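Local coordinates for protein CRISPR-associated endoribonuclease Cse3 (PDB 2Y8Y) that cleaves CRISPR repeat RNA to make crRNA and retains the processed product, as part of antiviral defence, at residues L10-P14 with P60-L64; H90-K94 with A192-L196; L99-A105 with V178-L184; G138-L142 with R183-D188. All coordinates share one frame; numbering follows the deposited sequence.

Contact 1. Residues L10-P14 with P60-L64; sequences LVLNP and PPVVL
Val11 presses its CG1 methyl onto the ring of Pro60, where two of the four strands of an antiparallel, ferredoxin-like sheet begin to part. The strands, 5-12 and 62-67, are the two central ones of that sheet, and the contact lies at the C-terminal end of the first and the N-terminal start of the second. Leu10 and Val63 form a hydrogen-bonded pair, Leu10 N giving to Val63 O at 2.9 Å and Val63 N giving back to Leu10 O. Beyond it, Leu12 N still reaches Pro61 O at 3.0 Å, but with a bent N-H direction (144°). Pro61 has no N-H to return the bond, and its CD lies beside Leu12 O instead.

The bumps and hollows differ on the two faces. On the side of Val11 and Val62, CG1 of Val11 stands anti to its own nitrogen (chi1 176°), which aims it at the proline, while its CG2 turns back to CG2 of Val62 at 4.3 Å. On the other side, Val63 is the bump that faces the notch between two leucines: its CG2 is set beside Leu12 CD1 at 4.0 Å, and its CB meets CB of Leu10. Met29 of helix 26-34 also touches both Leu12 and Val63. Past the strand end, Pro14 lays its ring by the two prolines, CG lying 4.2 Å from Pro61 CD. The tightest fit is the first one: Val11 CG1 and Pro60 CG are 3.5 Å apart, closer than usual van der Waals contact.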
loop_
_atom_site.group_PDB
_atom_site.type_symbol
_atom_site.label_atom_id
_atom_site.label_comp_id
_atom_site.label_asym_id
_atom_site.label_seq_id
_atom_site.Cartn_x
_atom_site.Cartn_y
_atom_site.Cartn_z
ATOM N N LEU A 10 -10.130 -7.275 5.814
ATOM C CA LEU A 10 -11.163 -6.851 6.753
ATOM C C LEU A 10 -12.340 -6.275 5.982
ATOM O O LEU A 10 -12.165 -5.403 5.134
ATOM C CB LEU A 10 -10.630 -5.787 7.717
ATOM C CG LEU A 10 -9.330 -6.068 8.468
ATOM C CD1 LEU A 10 -8.835 -4.810 9.167
ATOM C CD2 LEU A 10 -9.490 -7.203 9.475
ATOM N N VAL A 11 -13.543 -6.768 6.258
ATOM C CA VAL A 11 -14.738 -6.156 5.696
ATOM C C VAL A 11 -15.398 -5.343 6.797
ATOM O O VAL A 11 -15.987 -5.890 7.722
ATOM C CB VAL A 11 -15.706 -7.197 5.118
ATOM C CG1 VAL A 11 -16.971 -6.521 4.636
ATOM C CG2 VAL A 11 -15.047 -7.951 3.977
ATOM N N LEU A 12 -15.268 -4.025 6.717
ATOM C CA LEU A 12 -15.749 -3.174 7.798
ATOM C C LEU A 12 -17.272 -3.048 7.837
ATOM O O LEU A 12 -17.946 -3.100 6.808
ATOM C CB LEU A 12 -15.071 -1.801 7.771
ATOM C CG LEU A 12 -13.761 -1.684 8.569
ATOM C CD1 LEU A 12 -12.728 -2.708 8.122
ATOM C CD2 LEU A 12 -13.194 -0.278 8.480
ATOM N N ASN A 13 -17.799 -2.897 9.046
ATOM C CA ASN A 13 -19.235 -2.829 9.265
ATOM C C ASN A 13 -19.716 -1.386 9.347
ATOM O O ASN A 13 -19.414 -0.682 10.308
ATOM C CB ASN A 13 -19.588 -3.584 10.548
ATOM C CG ASN A 13 -21.072 -3.568 10.851
ATOM O OD1 ASN A 13 -21.902 -3.296 9.979
ATOM N ND2 ASN A 13 -21.415 -3.858 12.098
ATOM N N PRO A 14 -20.473 -0.947 8.332
ATOM C CA PRO A 14 -21.039 0.405 8.251
ATOM C C PRO A 14 -21.865 0.761 9.487
ATOM O O PRO A 14 -22.013 1.940 9.806
ATOM C CB PRO A 14 -21.951 0.326 7.023
ATOM C CG PRO A 14 -21.351 -0.746 6.181
ATOM C CD PRO A 14 -20.815 -1.760 7.152
ATOM N N PRO A 60 -19.910 -4.039 1.290
ATOM C CA PRO A 60 -19.326 -3.164 2.314
ATOM C C PRO A 60 -17.837 -2.914 2.074
ATOM O O PRO A 60 -17.208 -3.661 1.319
ATOM C CB PRO A 60 -19.551 -3.945 3.620
ATOM C CG PRO A 60 -19.895 -5.345 3.196
ATOM C CD PRO A 60 -20.586 -5.202 1.884
ATOM N N PRO A 61 -17.280 -1.870 2.710
ATOM C CA PRO A 61 -15.883 -1.460 2.525
ATOM C C PRO A 61 -14.894 -2.576 2.854
ATOM O O PRO A 61 -15.057 -3.272 3.862
ATOM C CB PRO A 61 -15.714 -0.316 3.531
ATOM C CG PRO A 61 -17.090 0.160 3.820
ATOM C CD PRO A 61 -17.965 -1.044 3.718
ATOM N N VAL A 62 -13.882 -2.729 2.006
ATOM C CA VAL A 62 -12.834 -3.716 2.210
ATOM C C VAL A 62 -11.487 -3.058 2.476
ATOM O O VAL A 62 -11.028 -2.215 1.702
ATOM C CB VAL A 62 -12.693 -4.649 0.997
ATOM C CG1 VAL A 62 -11.579 -5.625 1.231
ATOM C CG2 VAL A 62 -14.006 -5.393 0.739
ATOM N N VAL A 63 -10.839 -3.452 3.566
ATOM C CA VAL A 63 -9.486 -2.989 3.850
ATOM C C VAL A 63 -8.545 -4.177 3.774
ATOM O O VAL A 63 -8.749 -5.185 4.451
ATOM C CB VAL A 63 -9.379 -2.342 5.239
ATOM C CG1 VAL A 63 -7.939 -1.946 5.559
ATOM C CG2 VAL A 63 -10.299 -1.145 5.326
ATOM N N LEU A 64 -7.520 -4.063 2.937
ATOM C CA LEU A 64 -6.478 -5.076 2.845
ATOM C C LEU A 64 -5.281 -4.628 3.660
ATOM O O LEU A 64 -4.773 -3.521 3.468
ATOM C CB LEU A 64 -6.060 -5.295 1.389
ATOM C CG LEU A 64 -7.062 -6.028 0.494
ATOM C CD1 LEU A 64 -8.429 -5.410 0.592
ATOM C CD2 LEU A 64 -6.591 -6.041 -0.949
#

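Contact 2. Residues H90-K94 with A192-L196; sequences HPALK and ALATL
Leu93 enters a hollow on helix 189-198 edged by Ala192, Leu193 and Leu196, packing the linker between the two ferredoxin-like domains typical of this family against a helix of the second. The linker here has no regular structure and makes no hydrogen bond to 192-196; the contact is wholly apolar. Leu93 sets CG anti to its carbonyl carbon (chi1 -58°) and continues extended, which sends CD1 to the helix, while CD2 packs on Leu99. CD1 comes down beside the backbone, 3.6 Å from Leu193 N, with the methyl of Ala192 at 3.7 Å and CD1 of Leu196 at 3.9 Å. Ala192 and Leu196, one turn apart and tied by the bond from Leu196 N to Ala192 O, offer a small and a large wall of the same hollow.

Pro91 is laid differently. Its ring and the side chain of Leu193 cross at about a right angle, and the leucine, with CG anti to the backbone nitrogen, brings CD1 up to the ring. Met5 of strand 5-12 touches both Pro91 and Leu196, which brings the first domain's sheet to this spot. CD1 of Leu193 meets two ring atoms almost equally, lying 3.9 Å from Pro91 CG and barely farther from Pro91 CB.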
loop_
_atom_site.group_PDB
_atom_site.type_symbol
_atom_site.label_atom_id
_atom_site.label_comp_id
_atom_site.label_asym_id
_atom_site.label_seq_id
_atom_site.Cartn_x
_atom_site.Cartn_y
_atom_site.Cartn_z
ATOM N N HIS A 90 4.759 -16.327 1.226
ATOM C CA HIS A 90 6.193 -16.216 1.064
ATOM C C HIS A 90 6.420 -16.039 -0.420
ATOM O O HIS A 90 6.517 -17.023 -1.154
ATOM C CB HIS A 90 6.878 -17.497 1.528
ATOM C CG HIS A 90 6.614 -17.839 2.960
ATOM N ND1 HIS A 90 7.483 -17.507 3.974
ATOM C CD2 HIS A 90 5.570 -18.473 3.547
ATOM C CE1 HIS A 90 6.992 -17.930 5.129
ATOM N NE2 HIS A 90 5.837 -18.521 4.894
ATOM N N PRO A 91 6.493 -14.784 -0.875
ATOM C CA PRO A 91 6.587 -14.561 -2.317
ATOM C C PRO A 91 7.755 -15.311 -2.917
ATOM O O PRO A 91 8.829 -15.358 -2.326
ATOM C CB PRO A 91 6.803 -13.049 -2.424
ATOM C CG PRO A 91 6.150 -12.500 -1.189
ATOM C CD PRO A 91 6.446 -13.526 -0.114
ATOM N N ALA A 92 7.533 -15.907 -4.080
ATOM C CA ALA A 92 8.582 -16.626 -4.780
ATOM C C ALA A 92 8.855 -15.921 -6.094
ATOM O O ALA A 92 8.465 -16.392 -7.156
ATOM C CB ALA A 92 8.172 -18.069 -5.030
ATOM N N LEU A 93 9.545 -14.794 -6.020
ATOM C CA LEU A 93 9.737 -13.958 -7.203
ATOM C C LEU A 93 10.895 -14.487 -8.031
ATOM O O LEU A 93 11.932 -14.859 -7.487
ATOM C CB LEU A 93 9.982 -12.511 -6.788
ATOM C CG LEU A 93 8.859 -11.914 -5.940
ATOM C CD1 LEU A 93 9.262 -10.537 -5.412
ATOM C CD2 LEU A 93 7.554 -11.829 -6.722
ATOM N N LYS A 94 10.723 -14.535 -9.345
ATOM C CA LYS A 94 11.775 -15.047 -10.214
ATOM C C LYS A 94 12.093 -14.047 -11.322
ATOM O O LYS A 94 11.233 -13.286 -11.742
ATOM C CB LYS A 94 11.370 -16.389 -10.808
ATOM C CG LYS A 94 11.251 -17.488 -9.745
ATOM C CD LYS A 94 11.072 -18.864 -10.347
ATOM C CE LYS A 94 11.020 -19.934 -9.260
ATOM N NZ LYS A 94 9.842 -19.763 -8.359
ATOM N N ALA A 192 13.137 -6.785 -5.415
ATOM C CA ALA A 192 11.684 -6.805 -5.599
ATOM C C ALA A 192 10.983 -7.244 -4.321
ATOM O O ALA A 192 9.969 -6.663 -3.925
ATOM C CB ALA A 192 11.310 -7.712 -6.769
ATOM N N LEU A 193 11.521 -8.271 -3.670
ATOM C CA LEU A 193 10.942 -8.722 -2.408
ATOM C C LEU A 193 11.020 -7.621 -1.345
ATOM O O LEU A 193 10.045 -7.343 -0.631
ATOM C CB LEU A 193 11.645 -9.985 -1.920
ATOM C CG LEU A 193 11.104 -10.511 -0.592
ATOM C CD1 LEU A 193 9.637 -10.873 -0.703
ATOM C CD2 LEU A 193 11.935 -11.706 -0.175
ATOM N N ALA A 194 12.175 -6.968 -1.260
ATOM C CA ALA A 194 12.328 -5.868 -0.306
ATOM C C ALA A 194 11.319 -4.758 -0.580
ATOM O O ALA A 194 10.747 -4.176 0.348
ATOM C CB ALA A 194 13.745 -5.326 -0.333
ATOM N N THR A 195 11.091 -4.465 -1.859
ATOM C CA THR A 195 10.100 -3.461 -2.232
ATOM C C THR A 195 8.692 -3.849 -1.760
ATOM O O THR A 195 7.966 -3.009 -1.211
ATOM C CB THR A 195 10.120 -3.235 -3.749
ATOM O OG1 THR A 195 11.411 -2.747 -4.118
ATOM C CG2 THR A 195 9.047 -2.238 -4.185
ATOM N N LEU A 196 8.296 -5.105 -1.959
ATOM C CA LEU A 196 6.980 -5.538 -1.480
ATOM C C LEU A 196 6.858 -5.400 0.032
ATOM O O LEU A 196 5.819 -5.018 0.542
ATOM C CB LEU A 196 6.688 -6.983 -1.888
ATOM C CG LEU A 196 6.585 -7.304 -3.371
ATOM C CD1 LEU A 196 6.274 -8.779 -3.522
ATOM C CD2 LEU A 196 5.468 -6.493 -4.025
#

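Contact 3. Residues L99-A105 with V178-L184; sequences LRFRLRA and VLFEGRL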
loop_
_atom_site.group_PDB
_atom_site.type_symbol
_atom_site.label_atom_id
_atom_site.label_comp_id
_atom_site.label_asym_id
_atom_site.label_seq_id
_atom_site.Cartn_x
_atom_site.Cartn_y
_atom_site.Cartn_z
ATOM N N LEU A 99 3.676 -10.104 -13.586
ATOM C CA LEU A 99 2.659 -9.994 -12.546
ATOM C C LEU A 99 1.759 -8.803 -12.804
ATOM O O LEU A 99 2.215 -7.770 -13.277
ATOM C CB LEU A 99 3.320 -9.811 -11.181
ATOM C CG LEU A 99 4.263 -10.931 -10.749
ATOM C CD1 LEU A 99 5.085 -10.475 -9.568
ATOM C CD2 LEU A 99 3.460 -12.198 -10.436
ATOM N N ARG A 100 0.479 -8.936 -12.472
ATOM C CA ARG A 100 -0.379 -7.760 -12.369
ATOM C C ARG A 100 -0.090 -7.065 -11.055
ATOM O O ARG A 100 0.339 -7.693 -10.079
ATOM C CB ARG A 100 -1.853 -8.167 -12.413
ATOM C CG ARG A 100 -2.263 -8.894 -13.677
ATOM C CD ARG A 100 -3.718 -9.386 -13.598
ATOM N NE ARG A 100 -3.871 -10.514 -12.682
ATOM C CZ ARG A 100 -4.356 -10.427 -11.445
ATOM N NH1 ARG A 100 -4.752 -9.259 -10.958
ATOM N NH2 ARG A 100 -4.452 -11.517 -10.693
ATOM N N PHE A 101 -0.318 -5.759 -11.014
ATOM C CA PHE A 101 -0.124 -5.030 -9.766
ATOM C C PHE A 101 -1.178 -3.957 -9.548
ATOM O O PHE A 101 -1.826 -3.483 -10.491
ATOM C CB PHE A 101 1.267 -4.393 -9.699
ATOM C CG PHE A 101 1.402 -3.155 -10.546
ATOM C CD1 PHE A 101 1.751 -3.251 -11.884
ATOM C CD2 PHE A 101 1.155 -1.898 -10.005
ATOM C CE1 PHE A 101 1.853 -2.112 -12.684
ATOM C CE2 PHE A 101 1.252 -0.750 -10.797
ATOM C CZ PHE A 101 1.605 -0.851 -12.132
ATOM N N ARG A 102 -1.331 -3.592 -8.283
ATOM C CA ARG A 102 -2.155 -2.466 -7.876
ATOM C C ARG A 102 -1.377 -1.713 -6.810
ATOM O O ARG A 102 -0.757 -2.326 -5.928
ATOM C CB ARG A 102 -3.492 -2.969 -7.323
ATOM C CG ARG A 102 -4.427 -1.865 -6.837
ATOM C CD ARG A 102 -5.797 -2.403 -6.457
ATOM N NE ARG A 102 -6.534 -2.807 -7.651
ATOM C CZ ARG A 102 -7.647 -2.219 -8.089
ATOM N NH1 ARG A 102 -8.177 -1.201 -7.426
ATOM N NH2 ARG A 102 -8.246 -2.666 -9.185
ATOM N N LEU A 103 -1.380 -0.382 -6.907
ATOM C CA LEU A 103 -0.672 0.446 -5.940
ATOM C C LEU A 103 -1.363 1.779 -5.812
ATOM O O LEU A 103 -1.449 2.533 -6.790
ATOM C CB LEU A 103 0.780 0.695 -6.364
ATOM C CG LEU A 103 1.540 1.771 -5.569
ATOM C CD1 LEU A 103 1.668 1.358 -4.083
ATOM C CD2 LEU A 103 2.922 2.049 -6.199
ATOM N N ARG A 104 -1.836 2.081 -4.607
ATOM C CA ARG A 104 -2.362 3.402 -4.313
ATOM C C ARG A 104 -1.243 4.182 -3.640
ATOM O O ARG A 104 -0.785 3.798 -2.566
ATOM C CB ARG A 104 -3.561 3.304 -3.370
ATOM C CG ARG A 104 -4.438 4.549 -3.421
ATOM C CD ARG A 104 -5.564 4.507 -2.392
ATOM N NE ARG A 104 -6.554 5.537 -2.676
ATOM C CZ ARG A 104 -7.572 5.834 -1.881
ATOM N NH1 ARG A 104 -7.726 5.190 -0.729
ATOM N NH2 ARG A 104 -8.426 6.787 -2.237
ATOM N N ALA A 105 -0.794 5.263 -4.278
ATOM C CA ALA A 105 0.439 5.937 -3.873
ATOM C C ALA A 105 0.285 7.439 -3.826
ATOM O O ALA A 105 -0.720 7.981 -4.263
ATOM C CB ALA A 105 1.549 5.602 -4.837
ATOM N N VAL A 178 -3.085 8.431 -5.725
ATOM C CA VAL A 178 -3.165 8.017 -7.110
ATOM C C VAL A 178 -3.195 6.496 -7.134
ATOM O O VAL A 178 -2.262 5.843 -6.632
ATOM C CB VAL A 178 -1.940 8.530 -7.887
ATOM C CG1 VAL A 178 -2.013 8.107 -9.344
ATOM C CG2 VAL A 178 -1.852 10.031 -7.791
ATOM N N LEU A 179 -4.269 5.931 -7.680
ATOM C CA LEU A 179 -4.436 4.489 -7.761
ATOM C C LEU A 179 -3.979 3.970 -9.119
ATOM O O LEU A 179 -4.630 4.221 -10.144
ATOM C CB LEU A 179 -5.902 4.112 -7.513
ATOM C CG LEU A 179 -6.211 2.615 -7.531
ATOM C CD1 LEU A 179 -5.441 1.877 -6.434
ATOM C CD2 LEU A 179 -7.700 2.425 -7.352
ATOM N N PHE A 180 -2.853 3.253 -9.116
ATOM C CA PHE A 180 -2.271 2.669 -10.321
ATOM C C PHE A 180 -2.634 1.193 -10.408
ATOM O O PHE A 180 -2.645 0.482 -9.390
ATOM C CB PHE A 180 -0.738 2.704 -10.264
ATOM C CG PHE A 180 -0.117 4.077 -10.221
ATOM C CD1 PHE A 180 0.020 4.845 -11.381
ATOM C CD2 PHE A 180 0.428 4.554 -9.038
ATOM C CE1 PHE A 180 0.668 6.080 -11.346
ATOM C CE2 PHE A 180 1.063 5.782 -8.989
ATOM C CZ PHE A 180 1.173 6.554 -10.153
ATOM N N GLU A 181 -2.896 0.718 -11.622
ATOM C CA GLU A 181 -3.043 -0.718 -11.877
ATOM C C GLU A 181 -2.365 -1.033 -13.194
ATOM O O GLU A 181 -2.470 -0.263 -14.146
ATOM C CB GLU A 181 -4.518 -1.088 -11.972
ATOM C CG GLU A 181 -4.761 -2.567 -12.079
ATOM C CD GLU A 181 -6.225 -2.913 -11.958
ATOM O OE1 GLU A 181 -6.987 -2.580 -12.886
ATOM O OE2 GLU A 181 -6.606 -3.510 -10.931
ATOM N N GLY A 182 -1.662 -2.151 -13.276
ATOM C CA GLY A 182 -1.017 -2.494 -14.523
ATOM C C GLY A 182 -0.345 -3.846 -14.478
ATOM O O GLY A 182 -0.726 -4.720 -13.699
ATOM N N ARG A 183 0.642 -4.006 -15.347
ATOM C CA ARG A 183 1.409 -5.248 -15.407
ATOM C C ARG A 183 2.889 -4.910 -15.363
ATOM O O ARG A 183 3.356 -3.946 -15.977
ATOM C CB ARG A 183 1.069 -6.044 -16.673
ATOM C CG ARG A 183 -0.352 -6.555 -16.709
ATOM C CD ARG A 183 -0.635 -7.347 -17.980
ATOM N NE ARG A 183 0.101 -8.614 -18.043
ATOM C CZ ARG A 183 0.948 -8.941 -19.016
ATOM N NH1 ARG A 183 1.177 -8.094 -20.009
ATOM N NH2 ARG A 183 1.565 -10.112 -18.996
ATOM N N LEU A 184 3.625 -5.705 -14.610
ATOM C CA LEU A 184 5.054 -5.495 -14.455
ATOM C C LEU A 184 5.809 -6.811 -14.551
ATOM O O LEU A 184 5.210 -7.891 -14.632
ATOM C CB LEU A 184 5.364 -4.758 -13.149
ATOM C CG LEU A 184 4.876 -5.380 -11.833
ATOM C CD1 LEU A 184 5.608 -6.682 -11.523
ATOM C CD2 LEU A 184 5.057 -4.400 -10.684
#
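Leu99-Ala105 and Val178-Leu184 pair residue for residue as antiparallel strands at 152°, held by eight backbone hydrogen bonds, two each at Leu99-Leu184, Phe101-Gly182, Leu103-Phe180 and Ala105-Val178. Phe101 folds back over the opposite strand: its chi1 of 76° sets CG in the crowded position between nitrogen and carbonyl carbon, and one ring face lies over Gly182 N and Glu181 C, offset toward the rim, with CE1 3.3 Å from Gly182 C. This is the aromatic-over-glycine pairing of antiparallel sheets. Leu184 CD2 comes obliquely to the ring, 3.7 Å from Phe101 CD1, and Phe180, two residues before Gly182 and on the same face, adds its CB. Ala105 CB sits at the edge of the Phe180 ring.

The other face is largely charged. Arg102 makes a salt bridge to Glu181, their planes 77° apart; OE2 is met from above the carboxylate plane, and the 2.5 Å from Arg102 NH2 to Glu181 OE2 is doubtfully short. Leu179 CD1 lies against the stems of Arg102 and Arg104, 3.9 Å from Arg104 CB. Leu130 of helix 123-136 touches Phe101, Leu103 and Phe180, while strands 211-214 and 150-160 bond to 99-105 and 178-184 respectively.

Contact 4. Residues G138-L142 with R183-D188; sequences GFRLL and RLEVVD
Strands 139-141 and 183-186 run antiparallel at 149°, with Arg140 and Glu185 as the hydrogen-bonded pair and Leu142 N bonded beyond it to Arg183 O. At the other end, Gly138 O takes two N-H groups from the same face of its plane, Val187 N at 2.8 Å and Asp188 N at 3.0 Å. Gly138, at positive phi, is the C-prime residue of the Schellman motif closing helix 123-136, while Asp188 is the N-cap of helix 189-198 and forms a salt bridge with Arg191; one carbonyl therefore joins a helix end to a helix start.

Inside, the Phe139 ring has Glu185 O at its edge and Leu184 CD1 3.6 Å from its CD1. Outside, Val187 CG2 lies over one face of the Arg140 guanidinium. At the far end of the pairing, Leu142 CD1 sits tightly over that of Arg183, 3.2 Å from NH1. Arg140 and Glu185 lie side by side, their guanidinium and carboxylate planes 88° apart. Their salt bridge is weak, NH1 to OE2 measuring 3.3 Å. A water also donates to Glu185 OE2 and to Leu141 O. The same carboxylate oxygen thus accepts from arginine and water, consistent with a solvent-softened ion pair.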
loop_
_atom_site.group_PDB
_atom_site.type_symbol
_atom_site.label_atom_id
_atom_site.label_comp_id
_atom_site.label_asym_id
_atom_site.label_seq_id
_atom_site.Cartn_x
_atom_site.Cartn_y
_atom_site.Cartn_z
ATOM N N GLY A 138 13.526 -3.080 -8.225
ATOM C CA GLY A 138 13.703 -4.445 -8.712
ATOM C C GLY A 138 12.617 -4.972 -9.633
ATOM O O GLY A 138 12.605 -6.160 -9.948
ATOM N N PHE A 139 11.711 -4.099 -10.056
ATOM C CA PHE A 139 10.657 -4.442 -11.005
ATOM C C PHE A 139 10.807 -3.592 -12.269
ATOM O O PHE A 139 11.678 -2.725 -12.345
ATOM C CB PHE A 139 9.288 -4.120 -10.396
ATOM C CG PHE A 139 8.885 -4.986 -9.205
ATOM C CD1 PHE A 139 8.440 -6.283 -9.400
ATOM C CD2 PHE A 139 8.870 -4.460 -7.918
ATOM C CE1 PHE A 139 8.022 -7.055 -8.330
ATOM C CE2 PHE A 139 8.440 -5.231 -6.844
ATOM C CZ PHE A 139 8.015 -6.522 -7.061
ATOM N N ARG A 140 9.939 -3.800 -13.245
ATOM C CA ARG A 140 9.864 -2.895 -14.398
ATOM C C ARG A 140 8.464 -2.991 -14.978
ATOM O O ARG A 140 7.946 -4.084 -15.141
ATOM C CB ARG A 140 10.905 -3.266 -15.467
ATOM C CG ARG A 140 11.062 -2.220 -16.581
ATOM C CD ARG A 140 12.166 -2.585 -17.581
ATOM N NE ARG A 140 13.448 -2.871 -16.934
ATOM C CZ ARG A 140 14.100 -4.022 -17.056
ATOM N NH1 ARG A 140 13.585 -4.987 -17.803
ATOM N NH2 ARG A 140 15.255 -4.208 -16.434
ATOM N N LEU A 141 7.842 -1.861 -15.312
ATOM C CA LEU A 141 6.561 -1.945 -16.016
ATOM C C LEU A 141 6.700 -2.698 -17.335
ATOM O O LEU A 141 7.722 -2.592 -18.025
ATOM C CB LEU A 141 6.021 -0.555 -16.328
ATOM C CG LEU A 141 5.310 0.234 -15.255
ATOM C CD1 LEU A 141 4.781 1.534 -15.875
ATOM C CD2 LEU A 141 4.184 -0.593 -14.668
ATOM N N LEU A 142 5.669 -3.443 -17.709
ATOM C CA LEU A 142 5.631 -4.056 -19.031
ATOM C C LEU A 142 5.218 -2.993 -20.041
ATOM O O LEU A 142 4.558 -2.023 -19.681
ATOM C CB LEU A 142 4.626 -5.206 -19.073
ATOM C CG LEU A 142 4.974 -6.453 -18.259
ATOM C CD1 LEU A 142 4.069 -7.614 -18.637
ATOM C CD2 LEU A 142 6.427 -6.822 -18.467
ATOM N N ARG A 183 0.642 -4.006 -15.347
ATOM C CA ARG A 183 1.409 -5.248 -15.407
ATOM C C ARG A 183 2.889 -4.910 -15.363
ATOM O O ARG A 183 3.356 -3.946 -15.977
ATOM C CB ARG A 183 1.069 -6.044 -16.673
ATOM C CG ARG A 183 -0.352 -6.555 -16.709
ATOM C CD ARG A 183 -0.635 -7.347 -17.980
ATOM N NE ARG A 183 0.101 -8.614 -18.043
ATOM C CZ ARG A 183 0.948 -8.941 -19.016
ATOM N NH1 ARG A 183 1.177 -8.094 -20.009
ATOM N NH2 ARG A 183 1.565 -10.112 -18.996
ATOM N N LEU A 184 3.625 -5.705 -14.610
ATOM C CA LEU A 184 5.054 -5.495 -14.455
ATOM C C LEU A 184 5.809 -6.811 -14.551
ATOM O O LEU A 184 5.210 -7.891 -14.632
ATOM C CB LEU A 184 5.364 -4.758 -13.149
ATOM C CG LEU A 184 4.876 -5.380 -11.833
ATOM C CD1 LEU A 184 5.608 -6.682 -11.523
ATOM C CD2 LEU A 184 5.057 -4.400 -10.684
ATOM N N GLU A 185 7.131 -6.721 -14.571
ATOM C CA GLU A 185 7.963 -7.913 -14.470
ATOM C C GLU A 185 8.973 -7.762 -13.343
ATOM O O GLU A 185 9.382 -6.644 -12.994
ATOM C CB GLU A 185 8.666 -8.226 -15.793
ATOM C CG GLU A 185 9.608 -7.148 -16.275
ATOM C CD GLU A 185 10.393 -7.577 -17.507
ATOM O OE1 GLU A 185 10.617 -8.792 -17.682
ATOM O OE2 GLU A 185 10.795 -6.695 -18.288
ATOM N N VAL A 186 9.371 -8.896 -12.782
ATOM C CA VAL A 186 10.433 -8.959 -11.788
ATOM C C VAL A 186 11.775 -8.877 -12.505
ATOM O O VAL A 186 12.029 -9.614 -13.462
ATOM C CB VAL A 186 10.359 -10.286 -11.026
ATOM C CG1 VAL A 186 11.529 -10.422 -10.039
ATOM C CG2 VAL A 186 9.027 -10.397 -10.332
ATOM N N VAL A 187 12.629 -7.963 -12.056
ATOM C CA VAL A 187 13.956 -7.825 -12.642
ATOM C C VAL A 187 15.002 -8.421 -11.710
ATOM O O VAL A 187 15.807 -9.270 -12.112
ATOM C CB VAL A 187 14.244 -6.335 -12.954
ATOM C CG1 VAL A 187 15.668 -6.151 -13.480
ATOM C CG2 VAL A 187 13.252 -5.831 -13.968
ATOM N N ASP A 188 14.956 -8.004 -10.449
ATOM C CA ASP A 188 15.879 -8.453 -9.418
ATOM C C ASP A 188 15.039 -8.957 -8.244
ATOM O O ASP A 188 14.483 -8.160 -7.497
ATOM C CB ASP A 188 16.751 -7.265 -8.993
ATOM C CG ASP A 188 17.690 -7.586 -7.841
ATOM O OD1 ASP A 188 17.556 -8.650 -7.216
ATOM O OD2 ASP A 188 18.566 -6.741 -7.558
HETATM O O HOH W 1 9.294 -4.304 -19.295
#

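Overall arrangement
Contacts 3 and 4 share strand 173-186, which pairs with 98-110 in one and with 139-144 in the other; they meet where Phe101 CE1 lies 3.4 Å from Leu141 CD2. Contact 3 is buried and contact 4 partly so. Both carry an arginine-glutamate pair, short in contact 3 but weak and water-linked in contact 4. Contact 2, also partly buried, adds the helix that follows the same strand: its Ala192 packs on Phe139, and Leu93 on Leu99, all without polar bonds. Contact 1, its centre about 30 Å from that of contact 4, belongs to the other sheet and combines strand bonds with proline and valine packing at a partly exposed end.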